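Local coordinates for protein calcium homeostasis modulator 1 (Oryzias latipes, PDB 6LMT) that probably forms, as an assembly of eight subunits, a large-pore membrane channel of the calcium homeostasis modulator family, at residues T117-K122 with M187-M192; L132-F137 with S141-M146; A156-K161 with E168-A173. One frame throughout, in Å; residues are numbered along the deposited sequence.

Contact 1: residues T117-K122 with M187-M192. With Y01 (cholesterol hemisuccinate), chain L; Y01 (cholesterol hemisuccinate), chain K.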
loop_
_atom_site.group_PDB
_atom_site.type_symbol
_atom_site.label_atom_id
_atom_site.label_comp_id
_atom_site.label_asym_id
_atom_site.label_seq_id
_atom_site.Cartn_x
_atom_site.Cartn_y
_atom_site.Cartn_z
ATOM N N THR A 117 -2.347 13.687 -27.199
ATOM C CA THR A 117 -1.260 14.275 -27.959
ATOM C C THR A 117 -1.512 15.750 -28.223
ATOM O O THR A 117 -0.590 16.564 -28.160
ATOM C CB THR A 117 -1.084 13.489 -29.252
ATOM O OG1 THR A 117 -0.863 12.128 -28.915
ATOM C CG2 THR A 117 0.071 13.947 -30.035
ATOM N N LEU A 118 -2.758 16.117 -28.486
ATOM C CA LEU A 118 -3.087 17.515 -28.698
ATOM C C LEU A 118 -3.155 18.303 -27.400
ATOM O O LEU A 118 -2.840 19.489 -27.397
ATOM C CB LEU A 118 -4.402 17.628 -29.451
ATOM C CG LEU A 118 -4.454 17.141 -30.887
ATOM C CD1 LEU A 118 -5.865 17.104 -31.371
ATOM C CD2 LEU A 118 -3.613 18.001 -31.757
ATOM N N MET A 119 -3.550 17.680 -26.292
ATOM C CA MET A 119 -3.544 18.398 -25.027
ATOM C C MET A 119 -2.147 18.576 -24.478
ATOM O O MET A 119 -1.903 19.518 -23.728
ATOM C CB MET A 119 -4.382 17.691 -23.980
ATOM C CG MET A 119 -5.823 17.643 -24.267
ATOM S SD MET A 119 -6.622 19.192 -24.580
ATOM C CE MET A 119 -8.240 18.535 -24.857
ATOM N N ASP A 120 -1.232 17.679 -24.803
ATOM C CA ASP A 120 0.138 17.832 -24.355
ATOM C C ASP A 120 0.863 18.903 -25.154
ATOM O O ASP A 120 1.676 19.641 -24.601
ATOM C CB ASP A 120 0.862 16.501 -24.461
ATOM C CG ASP A 120 2.142 16.465 -23.673
ATOM O OD1 ASP A 120 2.430 17.418 -22.931
ATOM O OD2 ASP A 120 2.887 15.480 -23.805
ATOM N N GLY A 121 0.609 18.991 -26.448
ATOM C CA GLY A 121 1.130 20.077 -27.237
ATOM C C GLY A 121 2.475 19.862 -27.891
ATOM O O GLY A 121 2.913 20.733 -28.640
ATOM N N LYS A 122 3.134 18.728 -27.658
ATOM C CA LYS A 122 4.481 18.519 -28.176
ATOM C C LYS A 122 4.520 18.197 -29.659
ATOM O O LYS A 122 5.500 18.529 -30.316
ATOM C CB LYS A 122 5.180 17.402 -27.423
ATOM C CG LYS A 122 5.485 17.689 -26.004
ATOM C CD LYS A 122 6.314 16.569 -25.473
ATOM C CE LYS A 122 6.717 16.776 -24.044
ATOM N NZ LYS A 122 5.572 16.583 -23.142
ATOM N N MET A 187 -11.581 20.996 -29.638
ATOM C CA MET A 187 -12.483 20.878 -30.771
ATOM C C MET A 187 -12.555 19.453 -31.285
ATOM O O MET A 187 -13.601 19.035 -31.776
ATOM C CB MET A 187 -12.070 21.809 -31.901
ATOM C CG MET A 187 -12.178 23.277 -31.588
ATOM S SD MET A 187 -13.784 23.820 -30.984
ATOM C CE MET A 187 -13.393 24.192 -29.281
ATOM N N PHE A 188 -11.460 18.702 -31.188
ATOM C CA PHE A 188 -11.493 17.295 -31.554
ATOM C C PHE A 188 -12.364 16.498 -30.599
ATOM O O PHE A 188 -13.150 15.664 -31.043
ATOM C CB PHE A 188 -10.075 16.722 -31.598
ATOM C CG PHE A 188 -10.024 15.266 -31.941
ATOM C CD1 PHE A 188 -10.174 14.846 -33.243
ATOM C CD2 PHE A 188 -9.848 14.313 -30.953
ATOM C CE1 PHE A 188 -10.142 13.515 -33.550
ATOM C CE2 PHE A 188 -9.834 12.984 -31.261
ATOM C CZ PHE A 188 -9.971 12.589 -32.558
ATOM N N LEU A 189 -12.230 16.727 -29.289
ATOM C CA LEU A 189 -13.061 16.026 -28.313
ATOM C C LEU A 189 -14.528 16.345 -28.491
ATOM O O LEU A 189 -15.383 15.479 -28.323
ATOM C CB LEU A 189 -12.655 16.384 -26.889
ATOM C CG LEU A 189 -11.471 15.735 -26.224
ATOM C CD1 LEU A 189 -11.328 16.335 -24.871
ATOM C CD2 LEU A 189 -11.752 14.277 -26.120
ATOM N N LEU A 190 -14.829 17.575 -28.854
ATOM C CA LEU A 190 -16.198 18.024 -28.960
ATOM C C LEU A 190 -16.856 17.495 -30.220
ATOM O O LEU A 190 -18.033 17.134 -30.188
ATOM C CB LEU A 190 -16.193 19.544 -28.906
ATOM C CG LEU A 190 -17.384 20.371 -28.510
ATOM C CD1 LEU A 190 -17.770 19.970 -27.131
ATOM C CD2 LEU A 190 -16.934 21.791 -28.508
ATOM N N MET A 191 -16.108 17.390 -31.320
ATOM C CA MET A 191 -16.653 16.807 -32.539
ATOM C C MET A 191 -16.812 15.302 -32.430
ATOM O O MET A 191 -17.751 14.736 -32.991
ATOM C CB MET A 191 -15.772 17.138 -33.736
ATOM C CG MET A 191 -15.820 18.575 -34.164
ATOM S SD MET A 191 -14.902 18.854 -35.686
ATOM C CE MET A 191 -13.217 18.699 -35.117
ATOM N N MET A 192 -15.899 14.626 -31.746
ATOM C CA MET A 192 -16.026 13.184 -31.650
ATOM C C MET A 192 -17.084 12.775 -30.645
ATOM O O MET A 192 -17.671 11.705 -30.781
ATOM C CB MET A 192 -14.691 12.540 -31.287
ATOM C CG MET A 192 -13.576 12.753 -32.295
ATOM S SD MET A 192 -13.913 12.365 -34.024
ATOM C CE MET A 192 -13.981 13.980 -34.791
HETATM C CAA Y01 L . -2.410 15.559 -21.125
HETATM C CBA Y01 L . -3.689 15.512 -20.301
HETATM C CAB Y01 L . -4.322 16.890 -20.223
HETATM C CAN Y01 L . -4.668 14.488 -20.864
HETATM C CAJ Y01 L . -6.068 14.524 -20.301
HETATM C CAO Y01 L . -6.991 13.531 -20.979
HETATM C CBB Y01 L . -8.227 14.104 -21.699
HETATM C CAC Y01 L . -7.911 15.485 -22.260
HETATM C CBE Y01 L . -8.725 13.174 -22.823
HETATM C CAP Y01 L . -7.604 12.297 -23.432
HETATM C CAQ Y01 L . -8.305 11.104 -24.103
HETATM C CBG Y01 L . -9.763 11.542 -24.095
HETATM C CBI Y01 L . -9.894 12.155 -22.684
HETATM C CAE Y01 L . -9.621 11.162 -21.556
HETATM C CAU Y01 L . -11.312 12.680 -22.540
HETATM C CAS Y01 L . -12.308 11.537 -22.762
HETATM C CBF Y01 L . -12.252 11.047 -24.215
HETATM C CBD Y01 L . -10.840 10.584 -24.602
HETATM C CAK Y01 L . -10.800 10.478 -26.126
HETATM C CAI Y01 L . -12.024 9.836 -26.703
HETATM C CAZ Y01 L . -13.088 9.484 -25.995
HETATM C CAV Y01 L . -14.163 8.589 -26.584
HETATM C CBH Y01 L . -13.303 9.956 -24.561
HETATM C CAD Y01 L . -13.178 8.742 -23.620
HETATM C CAT Y01 L . -14.727 10.542 -24.486
HETATM C CAR Y01 L . -15.788 9.550 -24.964
HETATM C CBC Y01 L . -15.566 9.132 -26.390
HETATM O OAW Y01 L . -16.566 8.128 -26.770
HETATM C CAY Y01 L . -16.877 7.097 -25.962
HETATM O OAG Y01 L . -16.091 6.349 -25.456
HETATM C CAM Y01 L . -18.356 7.004 -25.744
HETATM C CAL Y01 L . -19.110 5.781 -26.221
HETATM C CAX Y01 L . -19.365 4.719 -25.167
HETATM O OAH Y01 L . -18.441 3.937 -24.871
HETATM O OAF Y01 L . -20.490 4.687 -24.635
HETATM C CAA Y01 K . -8.727 9.171 -34.773
HETATM C CBA Y01 K . -10.232 9.358 -34.807
HETATM C CAB Y01 K . -10.692 9.699 -36.213
HETATM C CAN Y01 K . -10.943 8.123 -34.277
HETATM C CAJ Y01 K . -12.450 8.111 -34.399
HETATM C CAO Y01 K . -13.147 8.951 -33.363
HETATM C CBB Y01 K . -14.675 8.788 -33.281
HETATM C CAC Y01 K . -15.284 8.914 -34.676
HETATM C CBE Y01 K . -15.044 7.496 -32.520
HETATM C CAP Y01 K . -14.191 7.352 -31.230
HETATM C CAQ Y01 K . -15.035 6.590 -30.196
HETATM C CBG Y01 K . -16.218 6.087 -31.012
HETATM C CBI Y01 K . -16.495 7.238 -32.004
HETATM C CAE Y01 K . -17.015 8.501 -31.303
HETATM C CAU Y01 K . -17.529 6.697 -32.999
HETATM C CAS Y01 K . -18.805 6.220 -32.297
HETATM C CBF Y01 K . -18.537 5.134 -31.246
HETATM C CBD Y01 K . -17.435 5.558 -30.261
HETATM C CAK Y01 K . -17.054 4.369 -29.384
HETATM C CAI Y01 K . -18.228 3.564 -28.930
HETATM C CAZ Y01 K . -19.471 3.750 -29.347
HETATM C CAV Y01 K . -20.625 3.006 -28.704
HETATM C CBH Y01 K . -19.823 4.694 -30.493
HETATM C CAD Y01 K . -20.577 5.902 -29.910
HETATM C CAT Y01 K . -20.740 3.928 -31.470
HETATM C CAR Y01 K . -21.928 3.253 -30.787
HETATM C CBC Y01 K . -21.483 2.288 -29.722
HETATM O OAW Y01 K . -22.684 1.790 -29.057
HETATM C CAY Y01 K . -22.647 0.639 -28.388
HETATM O OAG Y01 K . -21.667 -0.035 -28.260
HETATM C CAM Y01 K . -23.999 0.268 -27.850
HETATM C CAL Y01 K . -24.108 -1.035 -27.077
HETATM C CAX Y01 K . -23.693 -0.959 -25.618
HETATM O OAH Y01 K . -24.405 -0.300 -24.841
HETATM O OAF Y01 K . -22.658 -1.555 -25.261
#
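L118 and F188 mark the closest backbone approach, their CA atoms 8.9 Å apart, and residues 117-122 and 187-192 touch through their side chains; nearer the start of helix 167-202, S181 OG bonds to L118 O. Helix 108-120 finishes within 117-122, where G121 N still bonds to T117 O before G121 turns to positive phi (91°) and takes the N-cap place of helix 122-128. Just past that turn, K122 NZ bridges back to D120 OD2 at 3.0 Å, meeting the carboxylate on its syn side and tilted 25° from its plane; Y34 OH also bonds to this oxygen.

Two thin apolar touches join the segments. L118 extends CD1 to within 4.2 Å of F188 CB. M119, bent at chi2 (-55°), carries its terminal methyl across L189, with M119 CE 3.8 Å from L189 CD1. A cholesterol hemisuccinate (chain L) lies against this second pair: its methyl CAC is 3.6 Å from M119 CG, and its ring carbon CBF is 3.8 Å from L189 CD2. M119 also packs on F37, and L189 on W62, of a neighbouring subunit.

The F188 ring meets a second sterol at its edge. M192 CG sits over one face, offset toward the rim, while the tail carbon CBA of the chain K sterol comes in the ring plane to F188 CZ, 3.9 Å away. M192 SD rests on the tail of that sterol. The contact is thus part of two lipid sites seen on this channel, where the light contact between these two segments, on probable membrane-spanning helices, is flanked by sterols.

Contact 2: residues L132-F137 with S141-M146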
loop_
_atom_site.group_PDB
_atom_site.type_symbol
_atom_site.label_atom_id
_atom_site.label_comp_id
_atom_site.label_asym_id
_atom_site.label_seq_id
_atom_site.Cartn_x
_atom_site.Cartn_y
_atom_site.Cartn_z
ATOM N N LEU A 132 6.764 29.556 -37.334
ATOM C CA LEU A 132 6.547 30.685 -36.457
ATOM C C LEU A 132 7.021 31.974 -37.091
ATOM O O LEU A 132 7.794 31.987 -38.049
ATOM C CB LEU A 132 7.254 30.491 -35.126
ATOM C CG LEU A 132 6.596 29.494 -34.192
ATOM C CD1 LEU A 132 7.482 29.266 -33.024
ATOM C CD2 LEU A 132 5.285 30.043 -33.741
ATOM N N ASP A 133 6.524 33.070 -36.545
ATOM C CA ASP A 133 6.919 34.424 -36.908
ATOM C C ASP A 133 7.534 34.989 -35.638
ATOM O O ASP A 133 6.814 35.454 -34.754
ATOM C CB ASP A 133 5.713 35.225 -37.374
ATOM C CG ASP A 133 6.089 36.507 -38.049
ATOM O OD1 ASP A 133 7.295 36.773 -38.197
ATOM O OD2 ASP A 133 5.172 37.259 -38.435
ATOM N N ILE A 134 8.863 34.940 -35.534
ATOM C CA ILE A 134 9.503 35.017 -34.223
ATOM C C ILE A 134 9.548 36.429 -33.659
ATOM O O ILE A 134 9.918 36.617 -32.493
ATOM C CB ILE A 134 10.893 34.369 -34.352
ATOM C CG1 ILE A 134 11.348 33.798 -33.009
ATOM C CG2 ILE A 134 11.894 35.360 -34.874
ATOM C CD1 ILE A 134 10.450 32.692 -32.512
ATOM N N GLU A 135 9.126 37.428 -34.434
ATOM C CA GLU A 135 9.069 38.797 -33.946
ATOM C C GLU A 135 7.939 39.025 -32.953
ATOM O O GLU A 135 7.896 40.084 -32.321
ATOM C CB GLU A 135 8.932 39.756 -35.122
ATOM C CG GLU A 135 10.213 39.959 -35.899
ATOM C CD GLU A 135 10.509 38.864 -36.908
ATOM O OE1 GLU A 135 9.678 37.951 -37.077
ATOM O OE2 GLU A 135 11.590 38.922 -37.531
ATOM N N LYS A 136 7.034 38.064 -32.800
ATOM C CA LYS A 136 5.938 38.151 -31.849
ATOM C C LYS A 136 6.316 37.683 -30.454
ATOM O O LYS A 136 5.454 37.676 -29.573
ATOM C CB LYS A 136 4.769 37.310 -32.349
ATOM C CG LYS A 136 4.131 37.819 -33.613
ATOM C CD LYS A 136 3.216 36.764 -34.199
ATOM C CE LYS A 136 2.015 36.509 -33.317
ATOM N NZ LYS A 136 1.078 35.551 -33.951
ATOM N N PHE A 137 7.567 37.291 -30.230
ATOM C CA PHE A 137 7.931 36.479 -29.077
ATOM C C PHE A 137 9.101 37.019 -28.274
ATOM O O PHE A 137 9.249 36.631 -27.112
ATOM C CB PHE A 137 8.252 35.052 -29.547
ATOM C CG PHE A 137 7.067 34.340 -30.101
ATOM C CD1 PHE A 137 5.847 34.417 -29.465
ATOM C CD2 PHE A 137 7.124 33.766 -31.349
ATOM C CE1 PHE A 137 4.745 33.819 -29.996
ATOM C CE2 PHE A 137 6.017 33.185 -31.890
ATOM C CZ PHE A 137 4.827 33.211 -31.210
ATOM N N SER A 141 16.109 41.265 -33.072
ATOM C CA SER A 141 17.484 41.125 -33.526
ATOM C C SER A 141 17.969 39.687 -33.515
ATOM O O SER A 141 19.173 39.460 -33.677
ATOM C CB SER A 141 18.414 41.968 -32.656
ATOM O OG SER A 141 18.494 41.434 -31.347
ATOM N N LEU A 142 17.080 38.718 -33.304
ATOM C CA LEU A 142 17.494 37.324 -33.364
ATOM C C LEU A 142 17.738 36.879 -34.796
ATOM O O LEU A 142 18.856 36.490 -35.142
ATOM C CB LEU A 142 16.438 36.429 -32.713
ATOM C CG LEU A 142 16.235 36.544 -31.206
ATOM C CD1 LEU A 142 15.086 35.670 -30.793
ATOM C CD2 LEU A 142 17.500 36.147 -30.471
ATOM N N VAL A 143 16.720 36.964 -35.646
ATOM C CA VAL A 143 16.780 36.398 -36.985
ATOM C C VAL A 143 17.231 37.397 -38.031
ATOM O O VAL A 143 17.043 37.142 -39.230
ATOM C CB VAL A 143 15.433 35.774 -37.390
ATOM C CG1 VAL A 143 15.131 34.577 -36.513
ATOM C CG2 VAL A 143 14.338 36.800 -37.290
ATOM N N ILE A 144 17.809 38.526 -37.633
ATOM C CA ILE A 144 18.541 39.359 -38.578
ATOM C C ILE A 144 19.981 38.879 -38.560
ATOM O O ILE A 144 20.449 38.296 -37.576
ATOM C CB ILE A 144 18.444 40.866 -38.263
ATOM C CG1 ILE A 144 19.108 41.190 -36.922
ATOM C CG2 ILE A 144 16.998 41.327 -38.291
ATOM C CD1 ILE A 144 19.393 42.655 -36.722
ATOM N N GLY A 145 20.688 39.089 -39.666
ATOM C CA GLY A 145 22.018 38.542 -39.807
ATOM C C GLY A 145 22.068 37.064 -40.128
ATOM O O GLY A 145 23.170 36.513 -40.259
ATOM N N MET A 146 20.920 36.403 -40.245
ATOM C CA MET A 146 20.833 35.003 -40.620
ATOM C C MET A 146 20.339 34.869 -42.050
ATOM O O MET A 146 19.664 35.747 -42.589
ATOM C CB MET A 146 19.888 34.237 -39.694
ATOM C CG MET A 146 20.371 34.046 -38.286
ATOM S SD MET A 146 19.157 33.140 -37.329
ATOM C CE MET A 146 19.900 33.221 -35.712
#
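K136 N reaches back 3.3 Å to D133 O, a bond of the short 3-10 turn 134-136, whose I134 and E135 touch V143. A weak bond from F137 N to I134 O extends the same curl. The turn belongs to the long connection between helices 122-128 and 148-155, and the segment it meets, 141-146, has no regular structure, so this is loop-on-loop packing. I134 and V143 are the nearest backbone points, 7.9 Å between CA atoms.

With I134 chi1 at -153°, CG1 lies across from the backbone N and CG2 is left in the notch between N and the carbonyl carbon. From there I134 CG2 meets both methyls of V143, at 3.7 Å from V143 CG1 and from V143 CG2. I134 also touches L155 of helix 148-155 and V169 of helix 167-202, while V143 packs on K151 and F154 of helix 148-155.

E135, exposed, closes the contact on its outer side. Bent at chi2 (81°), its chain doubles over so that one carboxylate oxygen comes up against a V143 methyl at a slant, a van der Waals touch in which E135 OE2 lies 3.5 Å from V143 CG2.

Contact 3: residues A156-K161 with E168-A173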
loop_
_atom_site.group_PDB
_atom_site.type_symbol
_atom_site.label_atom_id
_atom_site.label_comp_id
_atom_site.label_asym_id
_atom_site.label_seq_id
_atom_site.Cartn_x
_atom_site.Cartn_y
_atom_site.Cartn_z
ATOM N N ALA A 156 13.828 25.599 -35.737
ATOM C CA ALA A 156 13.609 24.177 -35.552
ATOM C C ALA A 156 14.063 23.689 -34.192
ATOM O O ALA A 156 13.639 22.617 -33.772
ATOM C CB ALA A 156 14.319 23.397 -36.638
ATOM N N ARG A 157 14.894 24.444 -33.490
ATOM C CA ARG A 157 15.421 24.018 -32.207
ATOM C C ARG A 157 14.587 24.503 -31.033
ATOM O O ARG A 157 14.926 24.188 -29.894
ATOM C CB ARG A 157 16.863 24.482 -32.068
ATOM C CG ARG A 157 17.786 23.844 -33.082
ATOM C CD ARG A 157 19.244 24.088 -32.772
ATOM N NE ARG A 157 19.626 25.492 -32.882
ATOM C CZ ARG A 157 20.149 26.051 -33.972
ATOM N NH1 ARG A 157 20.380 25.324 -35.055
ATOM N NH2 ARG A 157 20.466 27.337 -33.972
ATOM N N ILE A 158 13.513 25.254 -31.313
ATOM C CA ILE A 158 12.569 25.660 -30.254
ATOM C C ILE A 158 11.977 24.519 -29.436
ATOM O O ILE A 158 11.891 24.668 -28.207
ATOM C CB ILE A 158 11.503 26.595 -30.846
ATOM C CG1 ILE A 158 12.123 27.942 -31.188
ATOM C CG2 ILE A 158 10.306 26.800 -29.939
ATOM C CD1 ILE A 158 11.239 28.854 -31.952
ATOM N N PRO A 159 11.600 23.349 -29.988
ATOM C CA PRO A 159 11.113 22.276 -29.108
ATOM C C PRO A 159 12.149 21.673 -28.170
ATOM O O PRO A 159 11.775 20.862 -27.322
ATOM C CB PRO A 159 10.621 21.222 -30.091
ATOM C CG PRO A 159 10.358 21.903 -31.259
ATOM C CD PRO A 159 11.330 22.963 -31.386
ATOM N N CYS A 160 13.413 22.033 -28.285
ATOM C CA CYS A 160 14.503 21.445 -27.523
ATOM C C CYS A 160 15.039 22.502 -26.566
ATOM O O CYS A 160 15.552 23.530 -27.007
ATOM C CB CYS A 160 15.582 20.956 -28.483
ATOM S SG CYS A 160 15.034 19.645 -29.622
ATOM N N LYS A 161 14.903 22.257 -25.260
ATOM C CA LYS A 161 15.354 23.227 -24.263
ATOM C C LYS A 161 16.865 23.365 -24.260
ATOM O O LYS A 161 17.396 24.471 -24.129
ATOM C CB LYS A 161 14.904 22.823 -22.867
ATOM C CG LYS A 161 13.428 22.806 -22.645
ATOM C CD LYS A 161 13.125 22.450 -21.208
ATOM C CE LYS A 161 11.634 22.432 -20.951
ATOM N NZ LYS A 161 10.970 21.311 -21.664
ATOM N N GLU A 168 13.385 33.035 -22.969
ATOM C CA GLU A 168 12.183 33.855 -23.017
ATOM C C GLU A 168 11.441 33.676 -24.332
ATOM O O GLU A 168 10.211 33.588 -24.343
ATOM C CB GLU A 168 12.559 35.318 -22.782
ATOM C CG GLU A 168 11.394 36.272 -22.644
ATOM C CD GLU A 168 11.001 36.935 -23.954
ATOM O OE1 GLU A 168 11.897 37.291 -24.745
ATOM O OE2 GLU A 168 9.788 37.060 -24.213
ATOM N N VAL A 169 12.167 33.613 -25.443
ATOM C CA VAL A 169 11.539 33.391 -26.739
ATOM C C VAL A 169 11.024 31.964 -26.841
ATOM O O VAL A 169 9.971 31.712 -27.429
ATOM C CB VAL A 169 12.543 33.736 -27.853
ATOM C CG1 VAL A 169 12.018 33.395 -29.217
ATOM C CG2 VAL A 169 12.839 35.182 -27.803
ATOM N N ARG A 170 11.726 31.020 -26.230
ATOM C CA ARG A 170 11.290 29.636 -26.266
ATOM C C ARG A 170 10.030 29.432 -25.444
ATOM O O ARG A 170 9.125 28.726 -25.877
ATOM C CB ARG A 170 12.395 28.728 -25.757
ATOM C CG ARG A 170 12.075 27.293 -25.908
ATOM C CD ARG A 170 13.060 26.429 -25.204
ATOM N NE ARG A 170 13.077 26.709 -23.781
ATOM C CZ ARG A 170 12.204 26.231 -22.906
ATOM N NH1 ARG A 170 11.227 25.436 -23.293
ATOM N NH2 ARG A 170 12.311 26.552 -21.632
ATOM N N VAL A 171 9.950 30.043 -24.264
ATOM C CA VAL A 171 8.777 29.899 -23.407
ATOM C C VAL A 171 7.558 30.568 -24.033
ATOM O O VAL A 171 6.448 30.032 -23.979
ATOM C CB VAL A 171 9.101 30.440 -22.001
ATOM C CG1 VAL A 171 7.872 30.653 -21.180
ATOM C CG2 VAL A 171 9.967 29.457 -21.278
ATOM N N ALA A 172 7.754 31.708 -24.690
ATOM C CA ALA A 172 6.636 32.394 -25.322
ATOM C C ALA A 172 6.128 31.645 -26.545
ATOM O O ALA A 172 4.918 31.567 -26.769
ATOM C CB ALA A 172 7.043 33.809 -25.695
ATOM N N ALA A 173 7.029 31.079 -27.342
ATOM C CA ALA A 173 6.616 30.324 -28.517
ATOM C C ALA A 173 6.014 28.979 -28.151
ATOM O O ALA A 173 5.121 28.498 -28.844
ATOM C CB ALA A 173 7.805 30.132 -29.450
#
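I158 fills the tight half of this contact, set against R170 and A173 on helix 167-202, with its CA 5.8 Å from that of R170. A type I turn from R157 to C160, closed by C160 N to R157 O at 3.1 Å, offers the side chain and carbonyl of I158 to the helix together. CG2 of I158 meets A173 CB at 4.2 Å, and the carbonyl oxygen of I158 rests on the aliphatic base of R170, 3.5 Å from R170 CG. F164 touches both I158 and R170 and helps to bury this half.

Beyond it the contact opens outward to the exposed K161. R170 runs extended through chi2 and then bends at chi3 (61°), which brings its guanidinium, face on, against the K161 chain. K161 CG lies 3.5 Å above one guanidinium face, off toward its rim, and the two chains cross at a slant. R170 NH2 is held by N167 OD1, which helps to fix the rotation of the flat group.

The CB of C160, between the two halves, points away from the helix, and C160 SG is bonded to C43 SG. The contact is thus held by van der Waals packing, even where two basic residues meet: the CG methylene of K161 lies over part of one guanidinium face, while K161 NZ stands 4.4 Å from R170 NH1, a like-charge proximity whose repulsion is probably lessened by solvent around the exposed lysine and by the N167 bond to R170.

In the fold
Contacts 2 and 3 form one continuous block. Their centres are 12 Å apart and they share apolar touches: L132 CD1 with A173 CB and I134 CD1 with V169 CG1, both at 3.7 Å, so the loop of contact 2 packs on the same helical turns that contact 3 uses. Contact 1 lies further along helix 167-202, its centre 22 Å from that of contact 3 and 29 Å from that of contact 2. Both are nested in the chain loop that contact 1 closes. Contact 1 directly holds residues of two cholesterol hemisuccinate sites, whereas the side chains of E135 and I158 stay about 10 and 12 Å from a bound sterol.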